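VESB protease (Vibrio cholerae, PDB 4LK4) is a secreted trypsin-like serine protease of the S1 family that probably cleaves peptide bonds within protein chains. Local coordinates at residues A[27-32]-A[81-86]; A[34-39]-A[73-78]; A[131-136]-A[160-165]; A[179-184]-A[234-239]. The protein carries 1 engineered substitution. All blocks are in the same frame, centred on the assembly; numbering follows the deposited sequence.

Contact 1 of 4, residues A[27-32]-A[81-86]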
# COMPACT_ATOMS: atom_id res chain seq x y z
N ALA A 27 12.82 3.10 2.96
CA ALA A 27 13.04 3.75 1.69
C ALA A 27 12.73 2.79 0.56
O ALA A 27 13.17 1.64 0.54
CB ALA A 27 14.45 4.22 1.58
N LEU A 28 11.95 3.26 -0.39
CA LEU A 28 11.65 2.49 -1.59
C LEU A 28 12.59 2.94 -2.69
O LEU A 28 12.67 4.13 -3.02
CB LEU A 28 10.19 2.68 -2.00
CG LEU A 28 9.16 2.23 -0.96
CD1 LEU A 28 7.78 2.40 -1.55
CD2 LEU A 28 9.38 0.78 -0.56
N VAL A 29 13.33 2.00 -3.26
CA VAL A 29 14.35 2.39 -4.22
C VAL A 29 14.28 1.49 -5.42
O VAL A 29 13.89 0.33 -5.30
CB VAL A 29 15.76 2.39 -3.59
CG1 VAL A 29 15.72 3.06 -2.23
CG2 VAL A 29 16.29 1.00 -3.42
N LYS A 30 14.66 2.05 -6.56
CA LYS A 30 14.64 1.36 -7.81
C LYS A 30 15.63 0.21 -7.75
O LYS A 30 16.76 0.39 -7.30
CB LYS A 30 14.98 2.32 -8.95
CG LYS A 30 15.11 1.63 -10.31
CD LYS A 30 14.92 2.61 -11.46
CE LYS A 30 15.24 1.96 -12.80
NZ LYS A 30 16.69 2.16 -13.11
N ARG A 31 15.19 -0.97 -8.21
CA ARG A 31 16.03 -2.14 -8.18
C ARG A 31 17.24 -2.00 -9.08
O ARG A 31 17.12 -1.53 -10.21
CB ARG A 31 15.25 -3.39 -8.60
CG ARG A 31 16.07 -4.66 -8.34
CD ARG A 31 15.26 -5.92 -8.44
NE ARG A 31 14.07 -5.90 -7.62
CZ ARG A 31 13.15 -6.86 -7.64
NH1 ARG A 31 13.29 -7.89 -8.46
NH2 ARG A 31 12.07 -6.78 -6.88
N GLY A 32 18.39 -2.44 -8.57
CA GLY A 32 19.65 -2.40 -9.33
C GLY A 32 20.33 -1.04 -9.28
O GLY A 32 21.41 -0.87 -9.82
N GLY A 81 20.50 -0.48 7.62
CA GLY A 81 19.25 -1.11 7.15
C GLY A 81 19.40 -2.32 6.22
O GLY A 81 20.48 -2.56 5.67
N GLU A 82 18.31 -3.07 6.03
CA GLU A 82 18.30 -4.25 5.17
C GLU A 82 17.65 -3.91 3.85
O GLU A 82 16.50 -3.49 3.81
CB GLU A 82 17.54 -5.41 5.82
CG GLU A 82 18.13 -5.86 7.14
CD GLU A 82 17.43 -7.07 7.79
OE1 GLU A 82 16.57 -7.72 7.15
OE2 GLU A 82 17.78 -7.36 8.96
N ARG A 83 18.39 -4.10 2.77
CA ARG A 83 17.85 -3.91 1.44
C ARG A 83 17.26 -5.23 0.98
O ARG A 83 17.96 -6.23 0.97
CB ARG A 83 18.94 -3.47 0.46
CG ARG A 83 18.40 -3.15 -0.91
CD ARG A 83 19.30 -2.20 -1.66
NE ARG A 83 18.80 -1.96 -3.00
CZ ARG A 83 19.27 -1.05 -3.84
NH1 ARG A 83 20.27 -0.22 -3.46
NH2 ARG A 83 18.74 -0.94 -5.05
N ILE A 84 15.97 -5.22 0.63
CA ILE A 84 15.26 -6.44 0.26
C ILE A 84 14.40 -6.21 -1.00
O ILE A 84 13.75 -5.18 -1.15
CB ILE A 84 14.33 -6.86 1.40
CG1 ILE A 84 15.11 -6.97 2.70
CG2 ILE A 84 13.66 -8.20 1.11
CD1 ILE A 84 14.26 -7.49 3.84
N ALA A 85 14.33 -7.20 -1.87
CA ALA A 85 13.50 -7.06 -3.07
C ALA A 85 12.01 -7.15 -2.79
O ALA A 85 11.56 -7.90 -1.91
CB ALA A 85 13.88 -8.12 -4.11
N ALA A 86 11.24 -6.39 -3.54
CA ALA A 86 9.81 -6.52 -3.53
C ALA A 86 9.45 -7.75 -4.37
O ALA A 86 10.13 -8.03 -5.38
CB ALA A 86 9.18 -5.28 -4.10
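Arg83 and Val29 meet across the first beta barrel of the trypsin fold, where strands 25-30 and 82-91 are not neighbours: strand 66-70 lies between them. The two strands meet through two arginines that reach past strand 66-70. From CB, the aliphatic part of Arg83 runs out in an extended chain from CG to NE and makes no close contact with 27-32. The guanidinium does the touching, with Val29 CG2 over one of its faces, 3.5 Å above the plane and displaced from the centre of the group. Arg83 NE lies 3.9 Å from Val29 CG2, Arg83 CZ is nearer to the same methyl at 3.6 Å, and Arg83 NH1 is 4.2 Å from it. At the tip, Arg83 NH2 comes within 3.3 Å of Lys30 O, but the angle is too poor for a hydrogen bond. That nitrogen is held instead by a salt bridge to Asp67 and a hydrogen bond to Ala33 O. The reciprocal reach is made by Arg31. Its CG is anti to the backbone N (chi1 -171°), and the chain bends at chi3, bringing the guanidinium over the methyl of Ala85, which sits beneath one face. Arg31 NH2 also donates to the carbonyl of Val66, so strand 66-70 is gripped along with its neighbour. Its bond across to 82-91 is weak: Arg31 NH2 lies 2.8 Å from Ala86 O, with an N-H...O angle of only 126°.

Contact 2 of 4, residues A[34-39]-A[73-78]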
# COMPACT_ATOMS: atom_id res chain seq x y z
N ASP A 34 21.82 2.54 -7.15
CA ASP A 34 22.35 3.13 -5.94
C ASP A 34 21.17 3.65 -5.10
O ASP A 34 20.21 4.21 -5.62
CB ASP A 34 23.34 4.26 -6.31
CG ASP A 34 23.72 5.11 -5.13
OD1 ASP A 34 24.68 4.73 -4.44
OD2 ASP A 34 23.03 6.13 -4.83
N ALA A 35 21.23 3.42 -3.79
CA ALA A 35 20.08 3.70 -2.91
C ALA A 35 19.68 5.17 -2.92
O ALA A 35 18.51 5.48 -2.99
CB ALA A 35 20.37 3.25 -1.47
N TYR A 36 20.67 6.06 -2.87
CA TYR A 36 20.43 7.50 -2.87
C TYR A 36 19.87 7.99 -4.21
O TYR A 36 18.88 8.72 -4.22
CB TYR A 36 21.74 8.23 -2.50
CG TYR A 36 21.71 9.74 -2.49
CD1 TYR A 36 20.59 10.45 -2.06
CD2 TYR A 36 22.84 10.47 -2.84
CE1 TYR A 36 20.59 11.82 -2.03
CE2 TYR A 36 22.84 11.85 -2.81
CZ TYR A 36 21.70 12.52 -2.41
OH TYR A 36 21.70 13.89 -2.36
N GLN A 37 20.51 7.62 -5.32
CA GLN A 37 20.04 8.00 -6.67
C GLN A 37 18.67 7.41 -7.00
O GLN A 37 17.87 8.04 -7.67
CB GLN A 37 21.02 7.54 -7.77
CG GLN A 37 22.48 7.98 -7.58
CD GLN A 37 22.63 9.48 -7.54
OE1 GLN A 37 22.03 10.18 -8.36
NE2 GLN A 37 23.39 10.00 -6.57
N GLY A 38 18.41 6.18 -6.53
CA GLY A 38 17.22 5.45 -6.90
C GLY A 38 16.04 5.60 -5.95
O GLY A 38 14.98 5.07 -6.21
N GLN A 39 16.21 6.31 -4.84
CA GLN A 39 15.11 6.40 -3.87
C GLN A 39 13.95 7.15 -4.53
O GLN A 39 14.18 8.15 -5.15
CB GLN A 39 15.58 7.12 -2.62
CG GLN A 39 14.61 7.02 -1.45
CD GLN A 39 13.73 8.23 -1.31
OE1 GLN A 39 14.09 9.30 -1.76
NE2 GLN A 39 12.59 8.08 -0.66
N TYR A 73 18.67 5.13 6.77
CA TYR A 73 18.85 6.44 7.37
C TYR A 73 19.67 7.36 6.47
O TYR A 73 19.15 8.33 5.94
CB TYR A 73 19.46 6.32 8.74
CG TYR A 73 19.72 7.65 9.35
CD1 TYR A 73 18.69 8.37 9.92
CD2 TYR A 73 20.98 8.22 9.33
CE1 TYR A 73 18.91 9.61 10.48
CE2 TYR A 73 21.22 9.48 9.86
CZ TYR A 73 20.17 10.15 10.44
OH TYR A 73 20.35 11.40 10.98
N ASP A 74 20.95 7.08 6.30
CA ASP A 74 21.81 7.77 5.31
C ASP A 74 21.80 6.91 4.06
O ASP A 74 22.40 5.81 4.04
CB ASP A 74 23.23 7.90 5.83
CG ASP A 74 24.22 8.51 4.81
OD1 ASP A 74 23.83 8.65 3.62
OD2 ASP A 74 25.40 8.80 5.24
N LEU A 75 21.13 7.37 3.02
CA LEU A 75 20.95 6.50 1.85
C LEU A 75 22.28 6.12 1.18
O LEU A 75 22.34 5.11 0.50
CB LEU A 75 19.98 7.11 0.83
CG LEU A 75 18.55 7.29 1.36
CD1 LEU A 75 17.78 8.25 0.53
CD2 LEU A 75 17.81 5.99 1.39
N ASN A 76 23.33 6.91 1.40
CA ASN A 76 24.65 6.59 0.87
C ASN A 76 25.45 5.57 1.69
O ASN A 76 26.60 5.25 1.34
CB ASN A 76 25.48 7.88 0.76
CG ASN A 76 25.34 8.55 -0.58
OD1 ASN A 76 24.94 7.94 -1.56
ND2 ASN A 76 25.67 9.81 -0.62
N ASN A 77 24.88 5.07 2.77
CA ASN A 77 25.56 4.16 3.64
C ASN A 77 24.88 2.82 3.56
O ASN A 77 23.92 2.57 4.30
CB ASN A 77 25.51 4.70 5.07
CG ASN A 77 26.30 3.84 6.08
OD1 ASN A 77 26.55 2.65 5.86
ND2 ASN A 77 26.69 4.45 7.18
N SER A 78 25.36 1.95 2.67
CA SER A 78 24.68 0.67 2.42
C SER A 78 24.78 -0.33 3.59
O SER A 78 24.18 -1.37 3.55
CB SER A 78 25.17 0.03 1.12
OG SER A 78 26.51 -0.39 1.24
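Asn76 meets Tyr36 in an unusual way for a polar side chain, setting its amide oxygen against carbon: Asn76 OD1 lies 3.3 Å from Tyr36 CB, and the amide plane stands 84° from the ring plane. The contact joins the short, weakly bonded helix between strands 25-30 and 39-46 to the turn after strand 66-70 of the first trypsin-fold barrel, and its centre is Leu75. Leu75 CB packs on the backbone of helix 35-38, 3.7 Å from Tyr36 CA, while Leu75 CD1 meets Gln39 CG at 3.9 Å, the two side chains crossing at about a right angle. Each segment braces itself with an aspartate. Asp34 N-caps the helix, its OD2 accepting from Gln37 N through the anti lone pair in a nearly straight bond (171°). Asp74 OD1 takes Asn76 N at 2.9 Å in an Asx turn, inside a type I turn. Bent at chi2 (-98°), Gln39 directs its amide to Cys41 O and Asp198. In chymotrypsinogen a histidine pairs with the equivalent aspartate, so this bond is consistent with a zymogen-like state. The chemistry implies a division of labour: polar bonds shape each segment from within, while the union between them rests on van der Waals contact.

Contact 3 of 4, residues A[131-136]-A[160-165]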
# COMPACT_ATOMS: atom_id res chain seq x y z
N ALA A 131 -8.26 18.41 16.79
CA ALA A 131 -7.47 19.24 15.90
C ALA A 131 -6.31 19.80 16.72
O ALA A 131 -6.44 20.03 17.90
CB ALA A 131 -8.32 20.38 15.33
N LEU A 132 -5.18 19.97 16.04
CA LEU A 132 -3.92 20.40 16.64
C LEU A 132 -3.17 19.32 17.39
O LEU A 132 -2.15 19.61 17.96
CB LEU A 132 -4.11 21.61 17.54
CG LEU A 132 -4.60 22.91 16.89
CD1 LEU A 132 -4.36 24.03 17.88
CD2 LEU A 132 -3.90 23.30 15.62
N THR A 133 -3.67 18.10 17.41
CA THR A 133 -2.87 16.98 17.90
C THR A 133 -1.51 17.02 17.18
O THR A 133 -1.45 17.06 15.97
CB THR A 133 -3.57 15.65 17.62
OG1 THR A 133 -4.76 15.57 18.43
CG2 THR A 133 -2.64 14.47 17.89
N PRO A 134 -0.41 17.08 17.94
CA PRO A 134 0.90 17.13 17.30
C PRO A 134 1.23 15.82 16.60
O PRO A 134 1.07 14.76 17.20
CB PRO A 134 1.85 17.37 18.49
CG PRO A 134 0.99 17.99 19.55
CD PRO A 134 -0.31 17.28 19.40
N LEU A 135 1.70 15.89 15.36
CA LEU A 135 2.12 14.71 14.64
C LEU A 135 3.50 14.94 14.07
O LEU A 135 3.92 16.08 13.88
CB LEU A 135 1.14 14.42 13.49
CG LEU A 135 -0.35 14.44 13.85
CD1 LEU A 135 -1.18 14.33 12.58
CD2 LEU A 135 -0.71 13.31 14.79
N THR A 136 4.20 13.84 13.76
CA THR A 136 5.51 13.89 13.16
C THR A 136 5.58 13.03 11.90
O THR A 136 5.25 11.86 11.93
CB THR A 136 6.57 13.40 14.16
OG1 THR A 136 6.43 14.10 15.41
CG2 THR A 136 7.97 13.64 13.60
N VAL A 160 3.96 18.53 12.44
CA VAL A 160 2.82 19.12 11.79
C VAL A 160 1.66 18.97 12.75
O VAL A 160 1.65 18.07 13.57
CB VAL A 160 2.49 18.39 10.47
CG1 VAL A 160 3.63 18.54 9.49
CG2 VAL A 160 2.23 16.92 10.70
N ASP A 161 0.67 19.84 12.61
CA ASP A 161 -0.56 19.78 13.43
C ASP A 161 -1.76 19.22 12.67
O ASP A 161 -2.01 19.60 11.52
CB ASP A 161 -0.94 21.18 13.91
CG ASP A 161 -0.06 21.68 15.04
OD1 ASP A 161 0.82 20.93 15.51
OD2 ASP A 161 -0.27 22.84 15.46
N LEU A 162 -2.55 18.37 13.33
CA LEU A 162 -3.80 17.87 12.75
C LEU A 162 -4.75 19.04 12.50
O LEU A 162 -4.88 19.90 13.34
CB LEU A 162 -4.45 16.84 13.67
CG LEU A 162 -5.64 16.03 13.15
CD1 LEU A 162 -5.39 15.31 11.83
CD2 LEU A 162 -6.05 15.03 14.23
N VAL A 163 -5.37 19.06 11.32
CA VAL A 163 -6.34 20.07 10.88
C VAL A 163 -7.79 19.53 11.01
O VAL A 163 -8.00 18.33 10.91
CB VAL A 163 -6.07 20.39 9.39
CG1 VAL A 163 -7.09 21.38 8.81
CG2 VAL A 163 -4.66 20.91 9.20
N SER A 164 -8.76 20.43 11.22
CA SER A 164 -10.21 20.05 11.25
C SER A 164 -10.59 19.38 9.96
O SER A 164 -10.32 19.92 8.90
CB SER A 164 -11.14 21.27 11.44
OG SER A 164 -10.84 22.03 12.63
N GLN A 165 -11.25 18.23 10.03
CA GLN A 165 -11.65 17.60 8.82
C GLN A 165 -12.56 18.50 7.96
O GLN A 165 -12.38 18.57 6.76
CB GLN A 165 -12.28 16.23 9.07
CG GLN A 165 -12.33 15.36 7.80
CD GLN A 165 -11.00 14.77 7.39
OE1 GLN A 165 -10.09 14.67 8.17
NE2 GLN A 165 -10.91 14.33 6.14
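An antiparallel ladder pairs Leu135 with Val160 where strands 134-139 and 156-162 run side by side. Both backbone bonds of the pair form: Leu135 N reaches Val160 O at 2.8 Å, almost straight along the carbonyl bond, and Val160 N returns to Leu135 O at 2.8 Å. Pro134 and Asp161 make the next, non-hydrogen-bonded pair. Beyond it the regular register breaks, because Leu132 and Thr133 together face the single residue Leu162. Leu162 N donates to Thr133 O at 3.1 Å, and Leu132 N donates to Leu162 O at 2.7 Å. With the positive phi of Leu132 (78°), this arrangement fits a beta bulge of the G1 type; the bulge lies at the end of the ladder, where 131-133 is loop. The ladder belongs to the second barrel of the trypsin fold, in which strand 156-162 also pairs with 184-189 and strand 134-139 with 202-205. On the face carrying Leu135 and Val160, which is buried and apolar, Leu135 CB packs 3.9 Å from Val160 CG2. Rotation about the CA-CB bond of Val160 (chi1 -63°) places CG2 between its own backbone N and carbonyl carbon, turned to Leu135, and Ile203 adjoins both side chains. Leu135 CD1 extends to Leu162 CB at 4.3 Å. The face carrying Pro134 and Asp161 is more polar. There Leu132 crosses the Asp161 side chain obliquely, Leu132 CD2 3.7 Å from Asp161 OD2, and the charge of that oxygen is met by a salt bridge from Arg10. Past the strand, Ser164 OG touches Ala131 CB at 4.0 Å as the chain swings toward helix 165-172.

Contact 4 of 4, residues A[179-184]-A[234-239]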
# COMPACT_ATOMS: atom_id res chain seq x y z
N ASP A 179 -16.22 14.15 6.75
CA ASP A 179 -16.32 13.11 7.77
C ASP A 179 -14.90 12.62 8.05
O ASP A 179 -14.22 12.17 7.13
CB ASP A 179 -17.20 11.97 7.26
CG ASP A 179 -17.46 10.89 8.30
OD1 ASP A 179 -16.68 10.81 9.25
OD2 ASP A 179 -18.46 10.13 8.16
N PRO A 180 -14.44 12.72 9.31
CA PRO A 180 -13.12 12.24 9.71
C PRO A 180 -12.96 10.73 9.51
O PRO A 180 -11.84 10.22 9.40
CB PRO A 180 -13.05 12.57 11.21
CG PRO A 180 -14.13 13.57 11.46
CD PRO A 180 -15.19 13.27 10.46
N ASN A 181 -14.08 10.03 9.52
CA ASN A 181 -14.08 8.61 9.31
C ASN A 181 -14.03 8.39 7.80
O ASN A 181 -14.98 7.90 7.20
CB ASN A 181 -15.32 7.98 9.93
CG ASN A 181 -15.41 6.51 9.67
OD1 ASN A 181 -14.40 5.82 9.61
ND2 ASN A 181 -16.62 6.01 9.49
N SER A 182 -12.90 8.75 7.19
CA SER A 182 -12.70 8.66 5.75
C SER A 182 -11.24 8.38 5.41
O SER A 182 -10.35 8.39 6.28
CB SER A 182 -13.15 9.95 5.06
OG SER A 182 -12.49 11.08 5.62
N THR A 183 -11.03 8.19 4.11
CA THR A 183 -9.80 7.78 3.52
C THR A 183 -8.58 8.65 3.82
O THR A 183 -7.45 8.16 3.74
CB THR A 183 -9.95 7.71 1.97
OG1 THR A 183 -8.73 7.22 1.39
CG2 THR A 183 -10.24 9.08 1.37
N ASN A 184 -8.76 9.94 4.05
CA ASN A 184 -7.62 10.78 4.29
C ASN A 184 -7.91 11.98 5.15
O ASN A 184 -9.08 12.33 5.38
CB ASN A 184 -6.93 11.17 2.98
CG ASN A 184 -7.85 11.90 2.00
OD1 ASN A 184 -8.89 12.41 2.36
ND2 ASN A 184 -7.42 11.96 0.76
N VAL A 234 -4.64 5.79 8.30
CA VAL A 234 -4.37 4.41 8.64
C VAL A 234 -5.47 3.77 9.50
O VAL A 234 -5.76 2.56 9.34
CB VAL A 234 -3.00 4.26 9.32
CG1 VAL A 234 -2.84 2.90 9.99
CG2 VAL A 234 -1.91 4.43 8.29
N SER A 235 -6.09 4.53 10.39
CA SER A 235 -7.17 3.97 11.22
C SER A 235 -8.30 3.41 10.38
O SER A 235 -8.80 2.32 10.63
CB SER A 235 -7.76 5.01 12.14
OG SER A 235 -6.86 5.28 13.17
N TYR A 236 -8.66 4.15 9.34
CA TYR A 236 -9.79 3.81 8.50
C TYR A 236 -9.46 2.57 7.69
O TYR A 236 -10.36 1.95 7.13
CB TYR A 236 -10.08 5.02 7.60
CG TYR A 236 -11.17 4.87 6.56
CD1 TYR A 236 -12.51 5.09 6.90
CD2 TYR A 236 -10.88 4.55 5.27
CE1 TYR A 236 -13.53 4.95 5.96
CE2 TYR A 236 -11.88 4.41 4.32
CZ TYR A 236 -13.20 4.62 4.68
OH TYR A 236 -14.18 4.49 3.74
N PHE A 237 -8.17 2.22 7.58
CA PHE A 237 -7.73 1.15 6.68
C PHE A 237 -7.18 -0.12 7.35
O PHE A 237 -6.64 -1.00 6.67
CB PHE A 237 -6.72 1.72 5.65
CG PHE A 237 -7.38 2.41 4.47
CD1 PHE A 237 -8.31 1.75 3.68
CD2 PHE A 237 -7.09 3.73 4.16
CE1 PHE A 237 -8.92 2.40 2.61
CE2 PHE A 237 -7.70 4.39 3.12
CZ PHE A 237 -8.61 3.71 2.33
N ARG A 238 -7.35 -0.26 8.67
CA ARG A 238 -6.79 -1.40 9.39
C ARG A 238 -7.22 -2.75 8.84
O ARG A 238 -6.37 -3.65 8.69
CB ARG A 238 -7.13 -1.28 10.87
CG ARG A 238 -6.51 -0.06 11.54
CD ARG A 238 -5.01 -0.07 11.41
NE ARG A 238 -4.49 -1.37 11.80
CZ ARG A 238 -4.17 -1.71 13.05
NH1 ARG A 238 -4.29 -0.85 14.04
NH2 ARG A 238 -3.74 -2.94 13.30
N ASP A 239 -8.50 -2.91 8.51
CA ASP A 239 -8.98 -4.16 7.95
C ASP A 239 -8.40 -4.41 6.58
O ASP A 239 -8.07 -5.57 6.24
CB ASP A 239 -10.51 -4.20 7.84
CG ASP A 239 -11.19 -4.25 9.20
OD1 ASP A 239 -10.51 -4.46 10.22
OD2 ASP A 239 -12.41 -4.07 9.23
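Ser182, which ends an inverse gamma turn centred on Asn181, passes Tyr236, which precedes helix 238-243, with CA atoms 6.3 Å apart. The aromatic ring is laid flat against the peptide linking Ser182 and Thr183: Ser182 C sits over the ring centre, 3.7 Å above the plane, and Thr183 N lies above the same face, offset toward the rim. Tyr236 achieves this with CG anti to its backbone N (chi1 177°), which swings the ring out toward 179-184. Asn181 approaches from another direction, at the ring edge, its OD1 3.4 Å from Tyr236 CD1 and its amide plane turned 66° from the ring. This pairing joins two parts of the trypsin fold's second half: the loop that leads from helix 165-172 into strand 184-189, and the approach to the helix that closes the protease domain. The loop is shaped by Asp179, whose OD1 accepts from Asn181 N at 2.7 Å in an Asx turn and whose backbone O takes the hydroxyl of Ser182. Deeper in, Phe237 lies beside Thr183, the two side chains pointing the same way. Thr183 OG1 meets the edge of the phenyl ring, 3.5 Å from Phe237 CE2, while its polar need is met by Asn102 N. The two aromatic neighbours also touch, with Tyr236 CD2 over the centre of the Phe237 ring, 3.7 Å above its plane. His92 meets the same phenyl group, and Asn233 ND2 donates to Ser182 O.

The four contacts divide between the two barrels of the protease domain. Contacts 1 and 2 adjoin on the first: strand 25-30 leads directly into helix 35-38, and Lys30 N probably bonds Gly38 O. Contacts 3 and 4 adjoin on the second, where Gln165 NE2 probably bonds Asn184 O. Contact 4 is the most buried, though Asn181 and Tyr236 at its margin are exposed; the others are partly buried. Chemistry follows position. Paired strands are held by backbone bonds in contact 3, whereas non-adjacent strands in contact 1 are bridged by arginine side chains. Contacts 2 and 4 involve loops and short helices and rest mainly on van der Waals packing, leucine-centred in one and aromatic in the other.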